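PDB 6A34: putative methylthioribose-1-phosphate isomerase from Pyrococcus horikoshii OT3, which probably catalyses the interconversion of methylthioribose 1-phosphate and methylthioribulose 1-phosphate, the isomerisation step of the methionine salvage pathway. Local coordinates for residues 160-165 and 238-243; 182-187 and 213-218; 194-199 and 220-225. One frame throughout, in Å; residues are numbered along the deposited sequence.

Interaction 1. Residues 160-165 and 238-243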
loop_
_atom_site.group_PDB
_atom_site.type_symbol
_atom_site.label_atom_id
_atom_site.label_comp_id
_atom_site.label_asym_id
_atom_site.label_seq_id
_atom_site.Cartn_x
_atom_site.Cartn_y
_atom_site.Cartn_z
ATOM N N GLU A 160 -9.210 24.736 6.322
ATOM C CA GLU A 160 -9.827 23.978 7.375
ATOM C C GLU A 160 -10.487 22.757 6.758
ATOM O O GLU A 160 -11.070 22.846 5.666
ATOM C CB GLU A 160 -11.012 24.658 8.065
ATOM C CG GLU A 160 -10.849 26.138 8.318
ATOM C CD GLU A 160 -11.774 26.639 9.418
ATOM O OE1 GLU A 160 -11.521 27.768 9.919
ATOM O OE2 GLU A 160 -12.745 25.878 9.773
ATOM N N GLY A 161 -10.436 21.652 7.493
ATOM C CA GLY A 161 -11.188 20.486 7.159
ATOM C C GLY A 161 -10.325 19.272 7.262
ATOM O O GLY A 161 -9.592 19.124 8.203
ATOM N N ASN A 162 -10.373 18.472 6.211
ATOM C CA ASN A 162 -9.812 17.182 6.147
ATOM C C ASN A 162 -8.542 17.276 5.296
ATOM O O ASN A 162 -8.584 17.632 4.111
ATOM C CB ASN A 162 -10.856 16.207 5.594
ATOM C CG ASN A 162 -12.147 16.181 6.397
ATOM O OD1 ASN A 162 -12.180 16.536 7.583
ATOM N ND2 ASN A 162 -13.223 15.743 5.763
ATOM N N ILE A 163 -7.417 16.962 5.927
ATOM C CA ILE A 163 -6.105 16.943 5.323
ATOM C C ILE A 163 -5.629 15.493 5.211
ATOM O O ILE A 163 -5.920 14.696 6.080
ATOM C CB ILE A 163 -5.115 17.738 6.186
ATOM C CG1 ILE A 163 -5.651 19.130 6.528
ATOM C CG2 ILE A 163 -3.763 17.767 5.496
ATOM C CD1 ILE A 163 -6.020 19.961 5.312
ATOM N N LEU A 164 -4.844 15.197 4.172
ATOM C CA LEU A 164 -4.251 13.838 3.989
ATOM C C LEU A 164 -2.728 13.977 3.853
ATOM O O LEU A 164 -2.213 14.912 3.272
ATOM C CB LEU A 164 -5.017 13.159 2.841
ATOM C CG LEU A 164 -4.453 12.041 1.953
ATOM C CD1 LEU A 164 -3.004 11.670 2.146
ATOM C CD2 LEU A 164 -5.340 10.806 1.976
ATOM N N THR A 165 -2.010 13.063 4.482
ATOM C CA THR A 165 -0.561 13.050 4.384
ATOM C C THR A 165 -0.081 11.611 4.232
ATOM O O THR A 165 -0.884 10.654 4.146
ATOM C CB THR A 165 0.091 13.787 5.564
ATOM O OG1 THR A 165 1.465 14.082 5.291
ATOM C CG2 THR A 165 -0.009 13.023 6.855
ATOM N N PHE A 238 -13.689 13.294 0.526
ATOM C CA PHE A 238 -13.273 13.274 1.939
ATOM C C PHE A 238 -11.965 14.048 2.214
ATOM O O PHE A 238 -11.539 14.093 3.350
ATOM C CB PHE A 238 -13.169 11.837 2.443
ATOM C CG PHE A 238 -14.436 11.030 2.405
ATOM C CD1 PHE A 238 -15.686 11.641 2.396
ATOM C CD2 PHE A 238 -14.371 9.646 2.461
ATOM C CE1 PHE A 238 -16.844 10.877 2.382
ATOM C CE2 PHE A 238 -15.529 8.885 2.466
ATOM C CZ PHE A 238 -16.765 9.502 2.423
ATOM N N VAL A 239 -11.351 14.678 1.207
ATOM C CA VAL A 239 -10.059 15.355 1.369
ATOM C C VAL A 239 -10.116 16.779 0.779
ATOM O O VAL A 239 -10.330 16.949 -0.430
ATOM C CB VAL A 239 -8.927 14.567 0.695
ATOM C CG1 VAL A 239 -7.573 15.266 0.888
ATOM C CG2 VAL A 239 -8.885 13.098 1.123
ATOM N N ASP A 240 -9.807 17.776 1.622
ATOM C CA ASP A 240 -9.793 19.179 1.250
ATOM C C ASP A 240 -8.406 19.617 0.759
ATOM O O ASP A 240 -8.313 20.495 -0.060
ATOM C CB ASP A 240 -10.313 20.037 2.410
ATOM C CG ASP A 240 -11.710 19.648 2.898
ATOM O OD1 ASP A 240 -12.615 19.461 2.047
ATOM O OD2 ASP A 240 -11.889 19.504 4.142
ATOM N N ALA A 241 -7.328 19.018 1.278
ATOM C CA ALA A 241 -5.981 19.296 0.808
ATOM C C ALA A 241 -5.043 18.173 1.243
ATOM O O ALA A 241 -5.347 17.419 2.164
ATOM C CB ALA A 241 -5.508 20.626 1.333
ATOM N N ILE A 242 -3.910 18.073 0.547
ATOM C CA ILE A 242 -2.901 17.062 0.787
ATOM C C ILE A 242 -1.581 17.780 1.104
ATOM O O ILE A 242 -1.242 18.714 0.465
ATOM C CB ILE A 242 -2.770 16.150 -0.443
ATOM C CG1 ILE A 242 -4.046 15.355 -0.703
ATOM C CG2 ILE A 242 -1.565 15.262 -0.300
ATOM C CD1 ILE A 242 -4.178 14.838 -2.123
ATOM N N ILE A 243 -0.872 17.345 2.139
ATOM C CA ILE A 243 0.388 17.926 2.475
ATOM C C ILE A 243 1.368 16.783 2.681
ATOM O O ILE A 243 1.045 15.793 3.342
ATOM C CB ILE A 243 0.316 18.888 3.686
ATOM C CG1 ILE A 243 1.674 19.550 3.927
ATOM C CG2 ILE A 243 -0.183 18.233 4.946
ATOM C CD1 ILE A 243 1.646 20.717 4.873
HETATM O O HOH W 1 -13.558 16.849 2.623
#

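Interaction 2. Residues 182-187 and 213-218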
loop_
_atom_site.group_PDB
_atom_site.type_symbol
_atom_site.label_atom_id
_atom_site.label_comp_id
_atom_site.label_asym_id
_atom_site.label_seq_id
_atom_site.Cartn_x
_atom_site.Cartn_y
_atom_site.Cartn_z
ATOM N N SER A 182 4.324 20.026 12.211
ATOM C CA SER A 182 4.155 21.363 12.743
ATOM C C SER A 182 2.892 21.996 12.180
ATOM O O SER A 182 2.137 22.630 12.896
ATOM C CB SER A 182 5.337 22.230 12.474
ATOM O OG SER A 182 5.253 23.378 13.293
ATOM N N VAL A 183 2.660 21.781 10.891
ATOM C CA VAL A 183 1.537 22.426 10.216
ATOM C C VAL A 183 0.241 21.894 10.812
ATOM O O VAL A 183 -0.628 22.670 11.142
ATOM C CB VAL A 183 1.585 22.221 8.690
ATOM C CG1 VAL A 183 0.303 22.658 8.017
ATOM C CG2 VAL A 183 2.762 22.967 8.091
ATOM N N VAL A 184 0.123 20.564 10.898
ATOM C CA VAL A 184 -1.075 19.935 11.415
ATOM C C VAL A 184 -1.225 20.198 12.923
ATOM O O VAL A 184 -2.364 20.302 13.416
ATOM C CB VAL A 184 -1.144 18.441 11.066
ATOM C CG1 VAL A 184 -1.203 18.235 9.565
ATOM C CG2 VAL A 184 -0.003 17.650 11.671
ATOM N N ARG A 185 -0.119 20.360 13.654
ATOM C CA ARG A 185 -0.239 20.708 15.109
ATOM C C ARG A 185 -0.795 22.140 15.269
ATOM O O ARG A 185 -1.717 22.366 16.012
ATOM C CB ARG A 185 1.093 20.473 15.823
ATOM C CG ARG A 185 1.329 19.000 16.121
ATOM C CD ARG A 185 2.742 18.745 16.616
ATOM N NE ARG A 185 2.834 17.412 17.213
ATOM C CZ ARG A 185 3.238 16.324 16.572
ATOM N NH1 ARG A 185 3.822 16.437 15.389
ATOM N NH2 ARG A 185 3.050 15.128 17.119
ATOM N N VAL A 186 -0.313 23.090 14.466
ATOM C CA VAL A 186 -0.839 24.429 14.535
ATOM C C VAL A 186 -2.322 24.429 14.140
ATOM O O VAL A 186 -3.149 25.056 14.806
ATOM C CB VAL A 186 -0.020 25.394 13.669
ATOM C CG1 VAL A 186 -0.702 26.731 13.565
ATOM C CG2 VAL A 186 1.386 25.554 14.198
ATOM N N MET A 187 -2.661 23.717 13.058
ATOM C CA MET A 187 -4.018 23.644 12.594
ATOM C C MET A 187 -4.905 23.058 13.704
ATOM O O MET A 187 -6.038 23.507 13.888
ATOM C CB MET A 187 -4.133 22.789 11.320
ATOM C CG MET A 187 -3.548 23.463 10.104
ATOM S SD MET A 187 -3.772 22.526 8.574
ATOM C CE MET A 187 -5.556 22.612 8.385
ATOM N N TRP A 213 0.968 7.021 15.698
ATOM C CA TRP A 213 1.316 7.060 17.079
ATOM C C TRP A 213 1.452 8.508 17.582
ATOM O O TRP A 213 0.738 8.888 18.485
ATOM C CB TRP A 213 2.586 6.247 17.322
ATOM C CG TRP A 213 2.915 6.246 18.772
ATOM C CD1 TRP A 213 2.396 5.415 19.713
ATOM C CD2 TRP A 213 3.728 7.204 19.469
ATOM N NE1 TRP A 213 2.847 5.782 20.947
ATOM C CE2 TRP A 213 3.678 6.861 20.837
ATOM C CE3 TRP A 213 4.498 8.305 19.079
ATOM C CZ2 TRP A 213 4.361 7.582 21.820
ATOM C CZ3 TRP A 213 5.194 9.005 20.048
ATOM C CH2 TRP A 213 5.118 8.653 21.399
ATOM N N GLU A 214 2.339 9.313 16.988
ATOM C CA GLU A 214 2.604 10.665 17.527
ATOM C C GLU A 214 1.379 11.572 17.391
ATOM O O GLU A 214 1.166 12.392 18.264
ATOM C CB GLU A 214 3.837 11.343 16.928
ATOM C CG GLU A 214 3.887 11.452 15.408
ATOM C CD GLU A 214 4.920 12.484 14.970
ATOM O OE1 GLU A 214 4.700 13.666 15.291
ATOM O OE2 GLU A 214 5.995 12.103 14.413
ATOM N N TYR A 215 0.603 11.460 16.296
ATOM C CA TYR A 215 -0.496 12.394 16.110
ATOM C C TYR A 215 -1.626 11.996 17.053
ATOM O O TYR A 215 -2.359 12.865 17.578
ATOM C CB TYR A 215 -0.944 12.490 14.648
ATOM C CG TYR A 215 0.084 13.069 13.704
ATOM C CD1 TYR A 215 0.807 14.204 14.041
ATOM C CD2 TYR A 215 0.365 12.472 12.483
ATOM C CE1 TYR A 215 1.757 14.744 13.188
ATOM C CE2 TYR A 215 1.309 13.003 11.619
ATOM C CZ TYR A 215 2.012 14.145 11.968
ATOM O OH TYR A 215 2.973 14.671 11.144
ATOM N N SER A 216 -1.768 10.688 17.258
ATOM C CA SER A 216 -2.693 10.193 18.256
ATOM C C SER A 216 -2.255 10.634 19.671
ATOM O O SER A 216 -3.035 11.181 20.415
ATOM C CB SER A 216 -2.874 8.711 18.163
ATOM O OG SER A 216 -4.008 8.360 18.926
ATOM N N TYR A 217 -0.991 10.424 20.021
ATOM C CA TYR A 217 -0.457 10.857 21.291
ATOM C C TYR A 217 -0.881 12.292 21.616
ATOM O O TYR A 217 -1.237 12.579 22.760
ATOM C CB TYR A 217 1.067 10.759 21.309
ATOM C CG TYR A 217 1.682 10.881 22.682
ATOM C CD1 TYR A 217 2.040 12.119 23.179
ATOM C CD2 TYR A 217 1.929 9.771 23.470
ATOM C CE1 TYR A 217 2.627 12.262 24.421
ATOM C CE2 TYR A 217 2.519 9.894 24.720
ATOM C CZ TYR A 217 2.865 11.152 25.203
ATOM O OH TYR A 217 3.468 11.337 26.420
ATOM N N ASP A 218 -0.888 13.174 20.613
ATOM C CA ASP A 218 -1.201 14.557 20.828
ATOM C C ASP A 218 -2.693 14.831 20.699
ATOM O O ASP A 218 -3.097 15.993 20.769
ATOM C CB ASP A 218 -0.381 15.451 19.896
ATOM C CG ASP A 218 1.009 15.752 20.430
ATOM O OD1 ASP A 218 1.174 15.673 21.674
ATOM O OD2 ASP A 218 1.923 16.084 19.604
#

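Interaction 3. Residues 194-199 and 220-225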
loop_
_atom_site.group_PDB
_atom_site.type_symbol
_atom_site.label_atom_id
_atom_site.label_comp_id
_atom_site.label_asym_id
_atom_site.label_seq_id
_atom_site.Cartn_x
_atom_site.Cartn_y
_atom_site.Cartn_z
ATOM N N LYS A 194 -10.018 19.054 11.203
ATOM C CA LYS A 194 -11.146 18.222 11.584
ATOM C C LYS A 194 -10.745 16.757 11.506
ATOM O O LYS A 194 -11.304 15.929 12.213
ATOM C CB LYS A 194 -12.367 18.443 10.685
ATOM C CG LYS A 194 -12.866 19.877 10.655
ATOM C CD LYS A 194 -13.154 20.485 12.047
ATOM C CE LYS A 194 -13.121 22.000 12.048
ATOM N NZ LYS A 194 -13.720 22.544 10.803
ATOM N N LEU A 195 -9.834 16.445 10.582
ATOM C CA LEU A 195 -9.481 15.066 10.327
ATOM C C LEU A 195 -8.172 15.052 9.547
ATOM O O LEU A 195 -8.026 15.814 8.597
ATOM C CB LEU A 195 -10.603 14.375 9.546
ATOM C CG LEU A 195 -10.285 12.954 9.070
ATOM C CD1 LEU A 195 -10.167 11.989 10.230
ATOM C CD2 LEU A 195 -11.339 12.440 8.085
ATOM N N LEU A 196 -7.248 14.195 9.990
ATOM C CA LEU A 196 -6.024 13.915 9.310
ATOM C C LEU A 196 -6.050 12.472 8.798
ATOM O O LEU A 196 -5.905 11.565 9.587
ATOM C CB LEU A 196 -4.846 14.110 10.266
ATOM C CG LEU A 196 -3.464 13.974 9.623
ATOM C CD1 LEU A 196 -3.311 14.907 8.440
ATOM C CD2 LEU A 196 -2.364 14.240 10.641
ATOM N N TRP A 197 -6.162 12.290 7.476
ATOM C CA TRP A 197 -5.921 10.975 6.868
ATOM C C TRP A 197 -4.422 10.690 6.859
ATOM O O TRP A 197 -3.616 11.559 6.424
ATOM C CB TRP A 197 -6.428 10.915 5.429
ATOM C CG TRP A 197 -7.889 11.141 5.284
ATOM C CD1 TRP A 197 -8.495 12.308 4.958
ATOM C CD2 TRP A 197 -8.931 10.170 5.453
ATOM N NE1 TRP A 197 -9.846 12.120 4.892
ATOM C CE2 TRP A 197 -10.142 10.821 5.182
ATOM C CE3 TRP A 197 -8.953 8.809 5.784
ATOM C CZ2 TRP A 197 -11.370 10.165 5.213
ATOM C CZ3 TRP A 197 -10.168 8.158 5.837
ATOM C CH2 TRP A 197 -11.364 8.829 5.561
ATOM N N LEU A 198 -4.073 9.464 7.252
ATOM C CA LEU A 198 -2.698 8.960 7.259
ATOM C C LEU A 198 -2.589 7.716 6.378
ATOM O O LEU A 198 -3.140 6.665 6.733
ATOM C CB LEU A 198 -2.297 8.581 8.685
ATOM C CG LEU A 198 -2.340 9.726 9.681
ATOM C CD1 LEU A 198 -2.003 9.202 11.089
ATOM C CD2 LEU A 198 -1.395 10.840 9.251
ATOM N N ASP A 199 -1.857 7.840 5.263
ATOM C CA ASP A 199 -1.466 6.697 4.445
ATOM C C ASP A 199 -0.497 5.866 5.287
ATOM O O ASP A 199 0.454 6.423 5.841
ATOM C CB ASP A 199 -0.767 7.129 3.156
ATOM C CG ASP A 199 -1.626 7.867 2.137
ATOM O OD1 ASP A 199 -2.857 7.833 2.244
ATOM O OD2 ASP A 199 -1.035 8.468 1.216
ATOM N N LEU A 220 -4.715 14.561 18.012
ATOM C CA LEU A 220 -5.270 14.961 16.695
ATOM C C LEU A 220 -6.329 13.930 16.273
ATOM O O LEU A 220 -6.190 12.755 16.564
ATOM C CB LEU A 220 -4.143 15.029 15.659
ATOM C CG LEU A 220 -3.398 16.354 15.568
ATOM C CD1 LEU A 220 -2.693 16.708 16.883
ATOM C CD2 LEU A 220 -2.399 16.303 14.417
ATOM N N ASN A 221 -7.379 14.354 15.555
ATOM C CA ASN A 221 -8.313 13.376 14.994
ATOM C C ASN A 221 -7.723 12.752 13.699
ATOM O O ASN A 221 -7.556 13.390 12.706
ATOM C CB ASN A 221 -9.687 14.009 14.815
ATOM C CG ASN A 221 -10.674 13.043 14.211
ATOM O OD1 ASN A 221 -10.670 11.881 14.602
ATOM N ND2 ASN A 221 -11.482 13.497 13.251
ATOM N N VAL A 222 -7.540 11.434 13.683
ATOM C CA VAL A 222 -6.702 10.764 12.716
ATOM C C VAL A 222 -7.447 9.519 12.217
ATOM O O VAL A 222 -8.248 8.922 12.968
ATOM C CB VAL A 222 -5.385 10.452 13.439
ATOM C CG1 VAL A 222 -4.874 9.053 13.235
ATOM C CG2 VAL A 222 -4.334 11.512 13.202
ATOM N N LYS A 223 -7.217 9.154 10.950
ATOM C CA LYS A 223 -7.743 7.937 10.377
ATOM C C LYS A 223 -6.668 7.278 9.512
ATOM O O LYS A 223 -6.153 7.912 8.566
ATOM C CB LYS A 223 -8.996 8.213 9.549
ATOM C CG LYS A 223 -10.297 8.134 10.326
ATOM C CD LYS A 223 -11.519 7.891 9.475
ATOM C CE LYS A 223 -12.746 8.593 10.021
ATOM N NZ LYS A 223 -12.882 8.428 11.485
ATOM N N LEU A 224 -6.346 6.015 9.827
ATOM C CA LEU A 224 -5.240 5.307 9.161
ATOM C C LEU A 224 -5.829 4.495 8.007
ATOM O O LEU A 224 -6.855 3.878 8.202
ATOM C CB LEU A 224 -4.556 4.409 10.191
ATOM C CG LEU A 224 -3.452 3.511 9.660
ATOM C CD1 LEU A 224 -2.281 4.345 9.150
ATOM C CD2 LEU A 224 -2.982 2.567 10.763
ATOM N N ILE A 225 -5.263 4.624 6.796
ATOM C CA ILE A 225 -5.762 3.902 5.606
ATOM C C ILE A 225 -4.616 3.211 4.860
ATOM O O ILE A 225 -3.437 3.636 4.907
ATOM C CB ILE A 225 -6.477 4.843 4.624
ATOM C CG1 ILE A 225 -5.560 5.985 4.183
ATOM C CG2 ILE A 225 -7.821 5.351 5.155
ATOM C CD1 ILE A 225 -6.163 6.769 3.070
#

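Interaction 1. Residues 160-165 and 238-243
Asp240 turns its carboxylate across to Asn162, where OD2 takes the backbone N-H in a nearly straight bond of 2.8 Å between Asn162 N and Asp240 OD2. The donor comes in on the anti side of that oxygen, somewhat above the carboxylate plane. With CG held beside its own backbone N (chi1 -56°), Asp240 can make this reach while its N-H bonds to Asn162 O, Asp240 N to Asn162 O measuring 2.8 Å. The two flat side-chain groups are inclined by only 21° but do not bond directly. A water spans them instead, donating to Asp240 OD1 and accepting weakly from Asn162 ND2, which also makes a weak bond to Phe238 O and a hydrogen bond to a hexane-1,6-diol, probably from the crystallisation liquor. Gly161 CA passes 3.2 Å from Asp240 OD2, and a side chain there would collide with the carboxylate.

Beyond this polar end the segments become neighbouring parallel strands at the centre of a Rossmann-like sheet, where the order of connections reverses and the covering helices change sides. Helix 180-189 lies against the face bearing Ile163, helix 230-235 against that of Leu164 and Ile242. On the first face the branch methyls Ile163 CG2 and Ile243 CG2 meet obliquely at 3.7 Å; on the second, Leu164 CB rests on Val239 CG1 at 3.8 Å. Thr165 then swings OG1 opposite its backbone N (chi1 -165°) and donates to the main chain, OG1 to Ile243 O being 2.6 Å. This bond holds Thr165 against Ile243, with the Thr165 side chain about 7 Å from that of Cys167, the predicted transition-state stabiliser.

Interaction 2. Residues 182-187 and 213-218
Glu214 OE1 is gripped by both terminal nitrogens of Arg185, with NH1 and NH2 each 2.9 Å from it, and also receives the backbone N-H of Ser171. The guanidinium meets this one oxygen end-on: NH1 lies nearly in line with the C-O bond, whereas NH2 meets the anti lone pair of OE1. On its other flank the same group holds Asp218 side-on, NE and NH2 again converging on a single atom, with Arg185 NE 2.9 Å from Asp218 OD2. Both acceptors sit close to the guanidinium plane, but the carboxylates are turned differently, Glu214 at 38° to that plane and Asp218 almost upright at 83°. NH2 is thus shared between two acids, which probably offset the buried positive charge and fix the rotation of the group; NH1 also bonds to Leu177 O. The extended Arg185 chain carries it across to the neighbouring helix, and Glu214 meets it with CG tucked between its own backbone N and carbonyl carbon (chi1 54°).

This salt-bridge network joins two helices that run nearly parallel on one face of the Rossmann-like sheet, their local axes 11.8 Å apart. Tyr215 packs against the network. Its CD1 lies over one face of the guanidinium, CE1 comes 3.5 Å from Arg185 NH1, and the same ring carbon, CE1, touches Val184 CG2 at 3.7 Å; the ring also rests on Leu196 and Leu198 of the sheet. Outside the two segments, Thr11 OG1 bonds to Asp218 OD2, while Glu214 OE2 is held by Leu172 N and Asn168 ND2, in the loop that follows Cys167.

Interaction 3. Residues 194-199 and 220-225
Leu220 opens the contact with its CD2 methyl 4.3 Å from CD2 of Leu196. At Asn221 the amide extends away from the backbone N (chi1 179°), which brings ND2 to the main chain of the partner: ND2 to Lys194 O is 2.7 Å, nearly straight and in the carbonyl plane, while Asn221 O accepts the N-H of Leu196. Val222 lies on the face of Leu196 and Leu198, its CG1 3.6 Å from Leu198 CD1. Lys223 pairs by N to Leu196 O and by O to Leu198 N. Its aliphatic chain runs alongside Trp197, with Lys223 CB 3.8 Å from Trp197 CE3. Leu224 sets CD1 close to Leu198 O and makes backbone hydrogen bonds to the second subunit. Ile225 N bonds to Leu198 O at 2.9 Å, and Ile225 CG2 touches Trp197 CE3 at 3.7 Å. Ile225 CD1 packs on Asp199 OD1, a buried oxygen with no polar partner, whereas Asp199 OD2 is held by His166. Replacing Trp197 with alanine is likely to leave the Lys223 methylenes and the Ile225 methyl without their wall, and Phe238 O without the indole N-H.

These parallel strands are the two ends of a beta-alpha-beta crossover through helix 206-217, whose Tyr215 packs on Leu220 and Val222, while strand 161-165 flanks 194-199 on its far side.

Following the chain, strand 161-165 comes first and waits longest for its partner: interaction 1 closes the widest loop, only when 238-243 returns beside it. Within that loop lie both other contacts. Interaction 2 closes its loop when 213-218 reaches 182-187, and interaction 3 closes next, when 220-225 pairs with 194-199. Their segments alternate along the sequence, so the two cross, one pairing helices and the other strands. Strand 193-199 bonds to 161-165, making interactions 1 and 3 parts of one sheet. Interaction 2 lies on that sheet, with Val183 and Met187 packing on Ile243 and Ile163, and Val184 on Leu220.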